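Local coordinates for protein 4-amino-4-deoxy-L-arabinose transferase or related glycosyltransferases of PMT family (Cupriavidus metallidurans, PDB 5EZM) that probably transfers a pentose sugar, as in the aminoarabinose modification of lipid A, and is a zinc-binding integral membrane glycosyltransferase of the GT-C fold, at residues L49-L54 / A453-E458; V43-S48 / V153-N158. All blocks are in the same frame, centred on the assembly; numbering follows the deposited sequence.

Interaction 1. Residues L49-L54 / A453-E458; sequences LDMRHL and ALLGHE. With MPG ([(Z)-octadec-9-enyl] (2R)-2,3-bis(oxidanyl)propanoate), chain B; MPG ([(Z)-octadec-9-enyl] (2R)-2,3-bis(oxidanyl)propanoate), chain N; MPG ([(Z)-octadec-9-enyl] (2R)-2,3-bis(oxidanyl)propanoate), chain C; MPG ([(Z)-octadec-9-enyl] (2R)-2,3-bis(oxidanyl)propanoate), chain X.
Arg-52 and Glu-458 have the most surface buried here, Leu-455 next. The Glu-458 carboxylate meets the 49-54 loop through both oxygens. Glu-458 OE1 accepts the backbone N-H of His-53, with N to OE1 2.8 Å (N-H...O 164°), on its syn side but well out of the carboxylate plane. Glu-458 OE2 offers its syn lone pair to ND1 of His-53 at 2.7 Å. That second bond is more bent (133°), although the ring and carboxylate planes lie only 12° apart. A bend in the Glu-458 chain at chi2 turns the carboxylate back to the loop.

The Arg-52 side chain runs across Leu-454 and Leu-455 at about right angles. Arg-52 CD lies 3.2 Å from the Leu-454 carbonyl O. Leu-454 CD1 sits over one face of the guanidinium, toward its rim. Arg-52 NH2 is hydrogen-bonded to the backbone O of His-156, and Arg-52 NH1 gives a bond to a water O at 2.8 Å that also meets His-457 ND1. Leu-455 splits its branches: Leu-455 CD2 packs on Met-51 CB at 3.7 Å, and CD1 meets Met-51 CE, which also touches a lipid chain.

The core of the arrangement is a His-carboxylate hydrogen bond. In this GT-C fold it joins the loop after transmembrane helix 31-47 to the start of helix 458-465, just past helix 435-456.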
ATOM      1  N   LEU A  49      11.320   5.445   5.088  1.00 61.44           N
ATOM      2  CA  LEU A  49       9.939   5.866   5.285  1.00 59.30           C
ATOM      3  C   LEU A  49       9.811   7.383   5.338  1.00 61.45           C
ATOM      4  O   LEU A  49       8.812   7.936   4.864  1.00 60.91           O
ATOM      5  CB  LEU A  49       9.379   5.256   6.569  1.00 57.74           C
ATOM      6  CG  LEU A  49       9.079   3.760   6.580  1.00 56.68           C
ATOM      7  CD1 LEU A  49       8.564   3.352   7.949  1.00 55.35           C
ATOM      8  CD2 LEU A  49       8.074   3.409   5.497  1.00 55.53           C
ATOM      9  N   ASP A  50      10.805   8.072   5.897  1.00 63.93           N
ATOM     10  CA  ASP A  50      10.708   9.498   6.190  1.00 65.90           C
ATOM     11  C   ASP A  50      11.537  10.336   5.224  1.00 66.33           C
ATOM     12  O   ASP A  50      12.159  11.325   5.614  1.00 67.11           O
ATOM     13  CB  ASP A  50      11.133   9.781   7.627  1.00 70.50           C
ATOM     14  CG  ASP A  50      10.647  11.126   8.126  1.00 76.23           C
ATOM     15  OD1 ASP A  50       9.525  11.535   7.755  1.00 77.70           O
ATOM     16  OD2 ASP A  50      11.391  11.775   8.891  1.00 79.95           O
ATOM     17  N   MET A  51      11.559   9.953   3.948  1.00 66.78           N
ATOM     18  CA  MET A  51      12.362  10.674   2.969  1.00 66.87           C
ATOM     19  C   MET A  51      11.568  11.074   1.731  1.00 66.21           C
ATOM     20  O   MET A  51      12.163  11.529   0.747  1.00 68.91           O
ATOM     21  CB  MET A  51      13.592   9.846   2.581  1.00 65.23           C
ATOM     22  CG  MET A  51      14.529   9.619   3.762  1.00 65.38           C
ATOM     23  SD  MET A  51      16.237   9.268   3.318  1.00 68.08           S
ATOM     24  CE  MET A  51      16.159   7.517   2.987  1.00 67.75           C
ATOM     25  N   ARG A  52      10.246  10.936   1.758  1.00 61.96           N
ATOM     26  CA  ARG A  52       9.395  11.395   0.672  1.00 59.58           C
ATOM     27  C   ARG A  52       8.192  12.117   1.255  1.00 59.92           C
ATOM     28  O   ARG A  52       7.678  11.727   2.308  1.00 62.65           O
ATOM     29  CB  ARG A  52       8.916  10.234  -0.210  1.00 57.64           C
ATOM     30  CG  ARG A  52      10.020   9.374  -0.802  1.00 57.53           C
ATOM     31  CD  ARG A  52       9.442   8.257  -1.663  1.00 58.54           C
ATOM     32  NE  ARG A  52       8.562   7.368  -0.909  1.00 60.90           N
ATOM     33  CZ  ARG A  52       7.233   7.416  -0.944  1.00 63.31           C
ATOM     34  NH1 ARG A  52       6.617   8.312  -1.706  1.00 64.00           N
ATOM     35  NH2 ARG A  52       6.515   6.568  -0.219  1.00 63.61           N
ATOM     36  N   HIS A  53       7.750  13.172   0.578  1.00 56.54           N
ATOM     37  CA  HIS A  53       6.481  13.780   0.936  1.00 53.67           C
ATOM     38  C   HIS A  53       5.334  12.869   0.517  1.00 54.67           C
ATOM     39  O   HIS A  53       5.487  11.983  -0.329  1.00 55.72           O
ATOM     40  CB  HIS A  53       6.338  15.153   0.287  1.00 52.70           C
ATOM     41  CG  HIS A  53       7.237  16.192   0.876  1.00 53.19           C
ATOM     42  ND1 HIS A  53       8.461  16.514   0.331  1.00 54.54           N
ATOM     43  CD2 HIS A  53       7.097  16.975   1.972  1.00 53.27           C
ATOM     44  CE1 HIS A  53       9.034  17.454   1.061  1.00 54.38           C
ATOM     45  NE2 HIS A  53       8.226  17.750   2.065  1.00 54.53           N
ATOM     46  N   LEU A  54       4.171  13.093   1.124  1.00 55.67           N
ATOM     47  CA  LEU A  54       3.028  12.216   0.903  1.00 55.98           C
ATOM     48  C   LEU A  54       2.512  12.353  -0.523  1.00 57.07           C
ATOM     49  O   LEU A  54       2.319  13.465  -1.026  1.00 57.66           O
ATOM     50  CB  LEU A  54       1.915  12.529   1.901  1.00 54.67           C
ATOM     51  CG  LEU A  54       2.233  12.262   3.372  1.00 53.71           C
ATOM     52  CD1 LEU A  54       1.017  12.540   4.232  1.00 51.53           C
ATOM     53  CD2 LEU A  54       2.716  10.833   3.567  1.00 53.66           C
ATOM     54  N   ALA A 453      14.927   3.782  -6.341  1.00 63.14           N
ATOM     55  CA  ALA A 453      13.935   4.159  -7.341  1.00 59.60           C
ATOM     56  C   ALA A 453      12.702   4.786  -6.702  1.00 60.49           C
ATOM     57  O   ALA A 453      12.077   5.671  -7.298  1.00 61.00           O
ATOM     58  CB  ALA A 453      13.546   2.945  -8.182  1.00 56.18           C
ATOM     59  N   LEU A 454      12.338   4.353  -5.492  1.00 60.10           N
ATOM     60  CA  LEU A 454      11.178   4.934  -4.825  1.00 60.41           C
ATOM     61  C   LEU A 454      11.508   6.301  -4.236  1.00 60.91           C
ATOM     62  O   LEU A 454      10.741   7.256  -4.397  1.00 61.32           O
ATOM     63  CB  LEU A 454      10.654   3.989  -3.741  1.00 58.54           C
ATOM     64  CG  LEU A 454       9.402   4.456  -2.987  1.00 55.17           C
ATOM     65  CD1 LEU A 454       8.314   4.889  -3.953  1.00 53.26           C
ATOM     66  CD2 LEU A 454       8.886   3.374  -2.047  1.00 53.99           C
ATOM     67  N   LEU A 455      12.649   6.412  -3.550  1.00 58.76           N
ATOM     68  CA  LEU A 455      13.065   7.704  -3.015  1.00 58.53           C
ATOM     69  C   LEU A 455      13.240   8.738  -4.118  1.00 60.09           C
ATOM     70  O   LEU A 455      12.987   9.927  -3.901  1.00 60.93           O
ATOM     71  CB  LEU A 455      14.364   7.550  -2.226  1.00 60.66           C
ATOM     72  CG  LEU A 455      14.313   6.634  -1.004  1.00 63.78           C
ATOM     73  CD1 LEU A 455      15.692   6.515  -0.387  1.00 65.18           C
ATOM     74  CD2 LEU A 455      13.307   7.143   0.017  1.00 64.81           C
ATOM     75  N   GLY A 456      13.666   8.307  -5.306  1.00 60.17           N
ATOM     76  CA  GLY A 456      13.792   9.233  -6.415  1.00 61.35           C
ATOM     77  C   GLY A 456      12.467   9.836  -6.834  1.00 60.58           C
ATOM     78  O   GLY A 456      12.426  10.958  -7.347  1.00 62.17           O
ATOM     79  N   HIS A 457      11.368   9.111  -6.617  1.00 57.88           N
ATOM     80  CA  HIS A 457      10.051   9.650  -6.932  1.00 56.89           C
ATOM     81  C   HIS A 457       9.727  10.907  -6.134  1.00 56.00           C
ATOM     82  O   HIS A 457       8.783  11.618  -6.491  1.00 57.93           O
ATOM     83  CB  HIS A 457       8.974   8.590  -6.692  1.00 55.44           C
ATOM     84  CG  HIS A 457       7.608   9.016  -7.130  1.00 56.22           C
ATOM     85  ND1 HIS A 457       6.646   9.458  -6.247  1.00 56.32           N
ATOM     86  CD2 HIS A 457       7.049   9.086  -8.362  1.00 57.19           C
ATOM     87  CE1 HIS A 457       5.550   9.771  -6.914  1.00 56.19           C
ATOM     88  NE2 HIS A 457       5.768   9.557  -8.200  1.00 56.74           N
ATOM     89  N   GLU A 458      10.485  11.198  -5.072  1.00 53.18           N
ATOM     90  CA  GLU A 458      10.299  12.449  -4.344  1.00 53.45           C
ATOM     91  C   GLU A 458      10.452  13.661  -5.257  1.00 55.10           C
ATOM     92  O   GLU A 458       9.814  14.695  -5.024  1.00 52.85           O
ATOM     93  CB  GLU A 458      11.288  12.520  -3.176  1.00 52.59           C
ATOM     94  CG  GLU A 458      11.486  13.895  -2.567  1.00 54.32           C
ATOM     95  CD  GLU A 458      10.339  14.336  -1.673  1.00 58.20           C
ATOM     96  OE1 GLU A 458       9.238  13.760  -1.759  1.00 60.11           O
ATOM     97  OE2 GLU A 458      10.544  15.270  -0.874  1.00 61.38           O
TER
HETATM   98  C2  MPG B 641      14.160   9.252   9.465  1.00 80.07           C
HETATM   99  C3  MPG B 641      13.443   8.754  10.714  1.00 77.99           C
HETATM  100  C4  MPG B 641      13.003   7.303  10.602  1.00 75.58           C
HETATM  101  C5  MPG B 641      12.135   6.888  11.800  1.00 75.47           C
HETATM  102  C6  MPG B 641      12.047   5.365  11.992  1.00 74.87           C
HETATM  103  C7  MPG B 641      11.256   4.995  13.263  1.00 73.24           C
HETATM  104  C8  MPG B 641      11.133   3.467  13.471  1.00 72.41           C
HETATM  105  C9  MPG B 641      10.039   3.099  14.503  1.00 72.29           C
HETATM  106  C10 MPG B 641       9.723   1.578  14.510  1.00 73.47           C
HETATM  107  C11 MPG B 641       8.436   1.242  15.295  1.00 75.27           C
HETATM  108  C12 MPG B 641       8.216  -0.300  15.464  1.00 74.87           C
HETATM  109  C1  MPG B 641      14.485  10.747   9.533  1.00 80.55           C
HETATM  110  C2  MPG N 613       4.739   5.812  -7.852  1.00 97.26           C
HETATM  111  C3  MPG N 613       6.041   5.307  -7.241  1.00 96.45           C
HETATM  112  C4  MPG N 613       6.914   4.592  -8.258  1.00 94.89           C
HETATM  113  C5  MPG N 613       8.026   3.767  -7.589  1.00 93.99           C
HETATM  114  C6  MPG N 613       8.686   2.791  -8.576  1.00 93.60           C
HETATM  115  C7  MPG N 613       9.504   1.692  -7.874  1.00 91.84           C
HETATM  116  C8  MPG N 613       9.899   0.557  -8.850  1.00 92.03           C
HETATM  117  C1  MPG N 613       3.826   6.472  -6.814  1.00 97.52           C
HETATM  118  C2  MPG C 622      19.851   4.553  -0.333  1.00 77.73           C
HETATM  119  C3  MPG C 622      18.860   4.433   0.818  1.00 77.37           C
HETATM  120  C4  MPG C 622      19.088   5.482   1.896  1.00 76.30           C
HETATM  121  C5  MPG C 622      18.711   4.959   3.291  1.00 76.15           C
HETATM  122  C6  MPG C 622      19.506   5.652   4.410  1.00 76.77           C
HETATM  123  C1  MPG C 622      20.408   3.193  -0.766  1.00 77.09           C
HETATM  124  C2  MPG X 623      16.565  14.930  -5.245  1.00 77.75           C
HETATM  125  C3  MPG X 623      15.304  14.556  -4.476  1.00 78.80           C
HETATM  126  C4  MPG X 623      15.257  13.083  -4.091  1.00 79.65           C
HETATM  127  C5  MPG X 623      16.645  12.491  -3.795  1.00 79.31           C
HETATM  128  C6  MPG X 623      16.643  10.953  -3.753  1.00 78.31           C
HETATM  129  C7  MPG X 623      17.910  10.386  -3.080  1.00 77.70           C
HETATM  130  C8  MPG X 623      17.974   8.840  -3.116  1.00 77.69           C
HETATM  131  C1  MPG X 623      16.369  16.193  -6.087  1.00 77.90           C
HETATM  132  O   HOH W   1       7.511  10.056  -3.668  1.00 63.22           O

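Interaction 2. Residues V43-S48 / V153-N158; sequences VVWFVS and VAAHFN. With MPG ([(Z)-octadec-9-enyl] (2R)-2,3-bis(oxidanyl)propanoate), chain B.
His-156 points its ring at the helix carrying Trp-45, and here the packing is close. His-156 CE1 stands 3.3 Å from Trp-45 CD2, over the face of the indole. The two rings make a T-shaped (edge-to-face) pair, with His-156 giving the edge; the planes are 73° apart and the centroid of the indole six-membered ring is 4.5 Å from that of the imidazole. His-156 NE2 gives a weak, bent bond to the Trp-45 carbonyl O (2.5 Å, N-H...O 130°), a distance improbably short, so its exact length is doubtful. The other nitrogen, ND1, is bonded to Ser-152 O, so each ring nitrogen has a backbone carbonyl beside it, the one at NE2 weakly held.

Trp-45 CG is anti to the backbone N (chi1 -171°), which swings the indole across to segment 153-158. Trp-45 CZ2 reaches Ala-155 CB at 3.5 Å. The contact joins the C-terminal ends of two helices of the GT-C transmembrane bundle, 31-47 and 149-155, and NE1 of the indole ties in a third through Ala-115 O of helix 112-133. With a serine in place of Trp-45, His-156 would probably lose its flat aromatic seat, a gap would open beside Ala-155, and Ala-115 O would lose the indole N-H.

The side facing lipid is looser. Phe-46 turns away from segment 153-158, with Trp-45 CD1 over one ring face. Phe-46 CD1 meets C8 of a lipid chain at 3.6 Å. Val-47 also turns away, and it remains partly exposed.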
ATOM      1  N   VAL A  43      17.379  -0.750   9.104  1.00 62.48           N
ATOM      2  CA  VAL A  43      17.643   0.684   9.109  1.00 66.04           C
ATOM      3  C   VAL A  43      17.237   1.303   7.775  1.00 66.16           C
ATOM      4  O   VAL A  43      16.676   2.405   7.734  1.00 66.72           O
ATOM      5  CB  VAL A  43      19.118   0.959   9.457  1.00 69.09           C
ATOM      6  CG1 VAL A  43      20.044   0.230   8.498  1.00 72.25           C
ATOM      7  CG2 VAL A  43      19.399   2.453   9.455  1.00 67.87           C
ATOM      8  N   VAL A  44      17.475   0.595   6.666  1.00 65.17           N
ATOM      9  CA  VAL A  44      17.008   1.118   5.387  1.00 62.98           C
ATOM     10  C   VAL A  44      15.490   1.044   5.326  1.00 64.37           C
ATOM     11  O   VAL A  44      14.839   1.913   4.733  1.00 64.27           O
ATOM     12  CB  VAL A  44      17.673   0.365   4.218  1.00 62.30           C
ATOM     13  CG1 VAL A  44      17.025   0.733   2.884  1.00 58.55           C
ATOM     14  CG2 VAL A  44      19.161   0.675   4.177  1.00 64.41           C
ATOM     15  N   TRP A  45      14.906   0.036   5.975  1.00 64.86           N
ATOM     16  CA  TRP A  45      13.461  -0.158   5.926  1.00 62.54           C
ATOM     17  C   TRP A  45      12.718   1.025   6.532  1.00 62.89           C
ATOM     18  O   TRP A  45      11.708   1.480   5.982  1.00 62.81           O
ATOM     19  CB  TRP A  45      13.099  -1.454   6.648  1.00 60.88           C
ATOM     20  CG  TRP A  45      11.673  -1.874   6.499  1.00 57.54           C
ATOM     21  CD1 TRP A  45      10.633  -1.553   7.322  1.00 55.21           C
ATOM     22  CD2 TRP A  45      11.131  -2.713   5.473  1.00 56.99           C
ATOM     23  NE1 TRP A  45       9.476  -2.136   6.867  1.00 55.30           N
ATOM     24  CE2 TRP A  45       9.755  -2.852   5.733  1.00 55.64           C
ATOM     25  CE3 TRP A  45      11.675  -3.357   4.359  1.00 58.47           C
ATOM     26  CZ2 TRP A  45       8.917  -3.609   4.918  1.00 56.22           C
ATOM     27  CZ3 TRP A  45      10.842  -4.107   3.551  1.00 57.51           C
ATOM     28  CH2 TRP A  45       9.478  -4.228   3.835  1.00 56.45           C
ATOM     29  N   PHE A  46      13.205   1.547   7.656  1.00 64.06           N
ATOM     30  CA  PHE A  46      12.495   2.602   8.371  1.00 64.83           C
ATOM     31  C   PHE A  46      12.946   4.005   7.988  1.00 64.69           C
ATOM     32  O   PHE A  46      12.101   4.895   7.838  1.00 63.92           O
ATOM     33  CB  PHE A  46      12.632   2.399   9.883  1.00 63.95           C
ATOM     34  CG  PHE A  46      11.828   1.239  10.396  1.00 63.28           C
ATOM     35  CD1 PHE A  46      10.476   1.385  10.666  1.00 62.07           C
ATOM     36  CD2 PHE A  46      12.413  -0.002  10.579  1.00 64.87           C
ATOM     37  CE1 PHE A  46       9.726   0.318  11.122  1.00 62.38           C
ATOM     38  CE2 PHE A  46      11.666  -1.074  11.037  1.00 66.09           C
ATOM     39  CZ  PHE A  46      10.321  -0.912  11.307  1.00 64.41           C
ATOM     40  N   VAL A  47      14.253   4.226   7.816  1.00 64.45           N
ATOM     41  CA  VAL A  47      14.736   5.546   7.413  1.00 62.84           C
ATOM     42  C   VAL A  47      14.079   5.976   6.105  1.00 63.26           C
ATOM     43  O   VAL A  47      13.572   7.098   5.982  1.00 64.42           O
ATOM     44  CB  VAL A  47      16.271   5.550   7.308  1.00 59.87           C
ATOM     45  CG1 VAL A  47      16.754   6.810   6.596  1.00 59.75           C
ATOM     46  CG2 VAL A  47      16.893   5.441   8.692  1.00 57.66           C
ATOM     47  N   SER A  48      14.047   5.073   5.119  1.00 62.39           N
ATOM     48  CA  SER A  48      13.431   5.383   3.833  1.00 62.42           C
ATOM     49  C   SER A  48      11.961   5.767   3.961  1.00 63.38           C
ATOM     50  O   SER A  48      11.405   6.360   3.029  1.00 64.48           O
ATOM     51  CB  SER A  48      13.576   4.194   2.882  1.00 62.54           C
ATOM     52  OG  SER A  48      13.075   3.008   3.472  1.00 63.26           O
ATOM     53  N   VAL A 153       8.234  -1.758  -2.206  1.00 68.75           N
ATOM     54  CA  VAL A 153       7.595  -0.503  -2.598  1.00 65.46           C
ATOM     55  C   VAL A 153       6.236  -0.369  -1.922  1.00 63.85           C
ATOM     56  O   VAL A 153       5.964   0.612  -1.217  1.00 61.96           O
ATOM     57  CB  VAL A 153       7.472  -0.412  -4.130  1.00 64.51           C
ATOM     58  CG1 VAL A 153       6.444   0.642  -4.535  1.00 61.88           C
ATOM     59  CG2 VAL A 153       8.821  -0.098  -4.750  1.00 65.79           C
ATOM     60  N   ALA A 154       5.363  -1.363  -2.120  1.00 63.10           N
ATOM     61  CA  ALA A 154       4.054  -1.313  -1.478  1.00 62.75           C
ATOM     62  C   ALA A 154       4.182  -1.255   0.040  1.00 59.64           C
ATOM     63  O   ALA A 154       3.341  -0.650   0.712  1.00 60.37           O
ATOM     64  CB  ALA A 154       3.211  -2.516  -1.903  1.00 62.85           C
ATOM     65  N   ALA A 155       5.235  -1.861   0.591  1.00 57.18           N
ATOM     66  CA  ALA A 155       5.469  -1.802   2.027  1.00 56.61           C
ATOM     67  C   ALA A 155       5.889  -0.415   2.492  1.00 58.81           C
ATOM     68  O   ALA A 155       5.767  -0.116   3.684  1.00 58.51           O
ATOM     69  CB  ALA A 155       6.532  -2.822   2.428  1.00 54.57           C
ATOM     70  N   HIS A 156       6.382   0.435   1.586  1.00 58.87           N
ATOM     71  CA  HIS A 156       6.787   1.790   1.937  1.00 56.80           C
ATOM     72  C   HIS A 156       5.868   2.854   1.345  1.00 57.15           C
ATOM     73  O   HIS A 156       6.237   4.033   1.305  1.00 57.56           O
ATOM     74  CB  HIS A 156       8.229   2.040   1.500  1.00 56.23           C
ATOM     75  CG  HIS A 156       9.239   1.346   2.353  1.00 55.80           C
ATOM     76  ND1 HIS A 156       9.305  -0.026   2.456  1.00 56.62           N
ATOM     77  CD2 HIS A 156      10.212   1.832   3.157  1.00 56.06           C
ATOM     78  CE1 HIS A 156      10.283  -0.357   3.280  1.00 57.50           C
ATOM     79  NE2 HIS A 156      10.850   0.753   3.718  1.00 57.74           N
ATOM     80  N   PHE A 157       4.676   2.468   0.896  1.00 56.22           N
ATOM     81  CA  PHE A 157       3.737   3.387   0.265  1.00 54.70           C
ATOM     82  C   PHE A 157       2.408   3.293   0.997  1.00 56.63           C
ATOM     83  O   PHE A 157       1.775   2.234   0.999  1.00 58.22           O
ATOM     84  CB  PHE A 157       3.569   3.057  -1.220  1.00 53.79           C
ATOM     85  CG  PHE A 157       2.795   4.086  -1.982  1.00 52.29           C
ATOM     86  CD1 PHE A 157       3.419   5.232  -2.447  1.00 50.72           C
ATOM     87  CD2 PHE A 157       1.444   3.909  -2.238  1.00 50.82           C
ATOM     88  CE1 PHE A 157       2.709   6.186  -3.148  1.00 49.74           C
ATOM     89  CE2 PHE A 157       0.731   4.857  -2.943  1.00 50.09           C
ATOM     90  CZ  PHE A 157       1.364   5.998  -3.398  1.00 50.21           C
ATOM     91  N   ASN A 158       1.986   4.399   1.608  1.00 57.68           N
ATOM     92  CA  ASN A 158       0.839   4.380   2.509  1.00 58.65           C
ATOM     93  C   ASN A 158      -0.467   4.112   1.770  1.00 58.06           C
ATOM     94  O   ASN A 158      -1.131   5.041   1.303  1.00 53.42           O
ATOM     95  CB  ASN A 158       0.743   5.696   3.286  1.00 56.03           C
ATOM     96  CG  ASN A 158      -0.352   5.674   4.331  1.00 54.87           C
ATOM     97  OD1 ASN A 158      -0.790   4.609   4.765  1.00 52.93           O
ATOM     98  ND2 ASN A 158      -0.797   6.853   4.744  1.00 58.09           N
TER
HETATM   99  C2  MPG B 641      14.160   9.252   9.465  1.00 80.07           C
HETATM  100  C3  MPG B 641      13.443   8.754  10.714  1.00 77.99           C
HETATM  101  C4  MPG B 641      13.003   7.303  10.602  1.00 75.58           C
HETATM  102  C5  MPG B 641      12.135   6.888  11.800  1.00 75.47           C
HETATM  103  C6  MPG B 641      12.047   5.365  11.992  1.00 74.87           C
HETATM  104  C7  MPG B 641      11.256   4.995  13.263  1.00 73.24           C
HETATM  105  C8  MPG B 641      11.133   3.467  13.471  1.00 72.41           C
HETATM  106  C9  MPG B 641      10.039   3.099  14.503  1.00 72.29           C
HETATM  107  C10 MPG B 641       9.723   1.578  14.510  1.00 73.47           C
HETATM  108  C11 MPG B 641       8.436   1.242  15.295  1.00 75.27           C
HETATM  109  C12 MPG B 641       8.216  -0.300  15.464  1.00 74.87           C
HETATM  110  C1  MPG B 641      14.485  10.747   9.533  1.00 80.55           C

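The chain leaves helix 31-47 through 43-48 and passes directly into 49-54, so the first halves of both interactions are consecutive. Interaction 2 closes first, when 153-158 returns to the helix end after 104 residues. Interaction 1 closes much later, when 453-458 meets the loop after 398 residues. The segments alternate, so the two loops cross rather than nest. The contacts lie about 9 Å apart, centre to centre, and they touch. Leu-49 CD2 packs on His-156 CD2 at 3.5 Å, and Leu-454 CD2 lies against His-156 CB. Together they tie helices 31-47, 149-155 and 435-456 to one junction. One lipid chain touches both interactions.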